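Local coordinates for protein type II secretion chaperone CpaB (Acinetobacter nosocomialis M2, PDB 6O38) that forms a complex with the secreted metalloprotease CpaA and probably acts as its chaperone for type II secretion, at residues N96-I101 / R117-D122. Sequence-based numbering, arbitrary orientation.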
loop_
_atom_site.group_PDB
_atom_site.type_symbol
_atom_site.label_atom_id
_atom_site.label_comp_id
_atom_site.label_asym_id
_atom_site.label_seq_id
_atom_site.Cartn_x
_atom_site.Cartn_y
_atom_site.Cartn_z
ATOM N N ASN G 96 -11.809 0.599 5.809
ATOM C CA ASN G 96 -13.237 0.552 5.489
ATOM C C ASN G 96 -13.441 1.437 4.258
ATOM O O ASN G 96 -13.605 2.653 4.374
ATOM C CB ASN G 96 -14.084 1.014 6.666
ATOM C CG ASN G 96 -15.567 0.952 6.376
ATOM O OD1 ASN G 96 -16.032 0.092 5.628
ATOM N ND2 ASN G 96 -16.321 1.870 6.965
ATOM N N ARG G 97 -13.430 0.811 3.083
ATOM C CA ARG G 97 -13.453 1.559 1.834
ATOM C C ARG G 97 -14.011 0.673 0.730
ATOM O O ARG G 97 -14.117 -0.548 0.876
ATOM C CB ARG G 97 -12.056 2.069 1.471
ATOM C CG ARG G 97 -11.047 0.966 1.194
ATOM C CD ARG G 97 -9.668 1.360 1.688
ATOM N NE ARG G 97 -9.279 2.684 1.214
ATOM C CZ ARG G 97 -8.266 3.386 1.710
ATOM N NH1 ARG G 97 -7.538 2.892 2.704
ATOM N NH2 ARG G 97 -7.983 4.584 1.220
ATOM N N THR G 98 -14.361 1.309 -0.382
ATOM C CA THR G 98 -14.906 0.637 -1.551
ATOM C C THR G 98 -13.938 0.750 -2.723
ATOM O O THR G 98 -12.982 1.531 -2.706
ATOM C CB THR G 98 -16.271 1.224 -1.934
ATOM O OG1 THR G 98 -16.140 2.630 -2.176
ATOM C CG2 THR G 98 -17.280 0.999 -0.820
ATOM N N GLY G 99 -14.203 -0.049 -3.753
ATOM C CA GLY G 99 -13.383 -0.053 -4.950
ATOM C C GLY G 99 -14.171 -0.599 -6.117
ATOM O O GLY G 99 -15.277 -1.120 -5.959
ATOM N N LYS G 100 -13.585 -0.472 -7.304
ATOM C CA LYS G 100 -14.236 -0.882 -8.540
ATOM C C LYS G 100 -13.333 -1.829 -9.313
ATOM O O LYS G 100 -12.126 -1.598 -9.422
ATOM C CB LYS G 100 -14.590 0.331 -9.411
ATOM C CG LYS G 100 -15.263 1.453 -8.643
ATOM C CD LYS G 100 -16.372 2.103 -9.447
ATOM C CE LYS G 100 -17.168 3.068 -8.582
ATOM N NZ LYS G 100 -18.378 3.582 -9.279
ATOM N N ILE G 101 -13.928 -2.896 -9.848
ATOM C CA ILE G 101 -13.183 -3.838 -10.675
ATOM C C ILE G 101 -12.765 -3.149 -11.965
ATOM O O ILE G 101 -13.591 -2.544 -12.660
ATOM C CB ILE G 101 -14.026 -5.090 -10.961
ATOM C CG1 ILE G 101 -14.471 -5.751 -9.655
ATOM C CG2 ILE G 101 -13.245 -6.073 -11.819
ATOM C CD1 ILE G 101 -13.335 -6.322 -8.839
ATOM N N ARG G 117 -9.220 -0.806 -8.352
ATOM C CA ARG G 117 -8.657 0.368 -7.702
ATOM C C ARG G 117 -9.670 0.971 -6.740
ATOM O O ARG G 117 -10.884 0.842 -6.925
ATOM C CB ARG G 117 -8.208 1.424 -8.719
ATOM C CG ARG G 117 -7.129 0.946 -9.672
ATOM C CD ARG G 117 -6.370 2.120 -10.267
ATOM N NE ARG G 117 -5.194 1.689 -11.017
ATOM C CZ ARG G 117 -3.980 1.572 -10.487
ATOM N NH1 ARG G 117 -3.785 1.855 -9.207
ATOM N NH2 ARG G 117 -2.960 1.173 -11.236
ATOM N N PHE G 118 -9.157 1.640 -5.711
ATOM C CA PHE G 118 -10.002 2.217 -4.677
ATOM C C PHE G 118 -10.520 3.585 -5.102
ATOM O O PHE G 118 -9.873 4.311 -5.861
ATOM C CB PHE G 118 -9.232 2.317 -3.361
ATOM C CG PHE G 118 -8.846 0.983 -2.790
ATOM C CD1 PHE G 118 -9.792 0.184 -2.173
ATOM C CD2 PHE G 118 -7.542 0.524 -2.879
ATOM C CE1 PHE G 118 -9.446 -1.048 -1.651
ATOM C CE2 PHE G 118 -7.189 -0.708 -2.358
ATOM C CZ PHE G 118 -8.144 -1.494 -1.743
ATOM N N ASP G 119 -11.712 3.927 -4.604
ATOM C CA ASP G 119 -12.375 5.161 -5.015
ATOM C C ASP G 119 -11.737 6.417 -4.431
ATOM O O ASP G 119 -11.717 7.454 -5.102
ATOM C CB ASP G 119 -13.855 5.110 -4.634
ATOM C CG ASP G 119 -14.578 3.940 -5.261
ATOM O OD1 ASP G 119 -14.495 3.782 -6.497
ATOM O OD2 ASP G 119 -15.228 3.179 -4.515
ATOM N N GLN G 120 -11.223 6.367 -3.201
ATOM C CA GLN G 120 -10.695 7.571 -2.564
ATOM C C GLN G 120 -9.239 7.469 -2.124
ATOM O O GLN G 120 -8.787 8.318 -1.344
ATOM C CB GLN G 120 -11.552 7.961 -1.353
ATOM C CG GLN G 120 -12.970 8.396 -1.689
ATOM C CD GLN G 120 -13.017 9.625 -2.580
ATOM O OE1 GLN G 120 -12.191 10.530 -2.464
ATOM N NE2 GLN G 120 -13.993 9.659 -3.482
ATOM N N GLY G 121 -8.486 6.487 -2.602
ATOM C CA GLY G 121 -7.073 6.396 -2.288
ATOM C C GLY G 121 -6.227 7.296 -3.164
ATOM O O GLY G 121 -6.673 8.352 -3.627
ATOM N N ASP G 122 -4.982 6.876 -3.392
ATOM C CA ASP G 122 -4.121 7.524 -4.373
ATOM C C ASP G 122 -4.264 6.782 -5.693
ATOM O O ASP G 122 -3.882 5.604 -5.772
ATOM C CB ASP G 122 -2.670 7.532 -3.913
ATOM C CG ASP G 122 -1.835 8.569 -4.645
ATOM O OD1 ASP G 122 -1.993 8.706 -5.876
ATOM O OD2 ASP G 122 -1.029 9.260 -3.984
#
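The hydroxyl of Thr-98 donates a hydrogen bond to the carboxylate of Asp-119, with OG1 2.6 Å from OD2. OD2 accepts it with its anti lone pair. Thr-98 places OG1 between its own backbone N and carbonyl carbon (chi1 58°), which brings the hydroxyl to the acid. The other oxygen, OD1 of Asp-119, lies 3.3 Å from CG of Lys-100, and the lysine chain crosses the acid at about a right angle. NZ of Lys-100 stays 4.8 Å from OD1 of Asp-119, too far for a salt bridge, though the opposite charges may still attract weakly. On the opposite face of the sheet, CG of Arg-97 touches CD1 of Phe-118 at 3.7 Å. The carbonyl O of Thr-98 meets the edge of that ring, in its plane. It also accepts a weak bond from N of Asp-119. Beyond Gly-99 and Phe-118, a non-hydrogen-bonded pair, Lys-100 and Arg-117 exchange two backbone bonds as an antiparallel hydrogen-bonded pair. The guanidinium of Arg-97 is held by a salt bridge to Glu-146. The contact lies at the open end of the hairpin 95-106/111-118, where the second strand passes into a loop. Strand 85-90 pairs with the other edge of 95-106, while Phe-118 packs on Phe-128 of strand 127-133 and Ile-143 of strand 138-145.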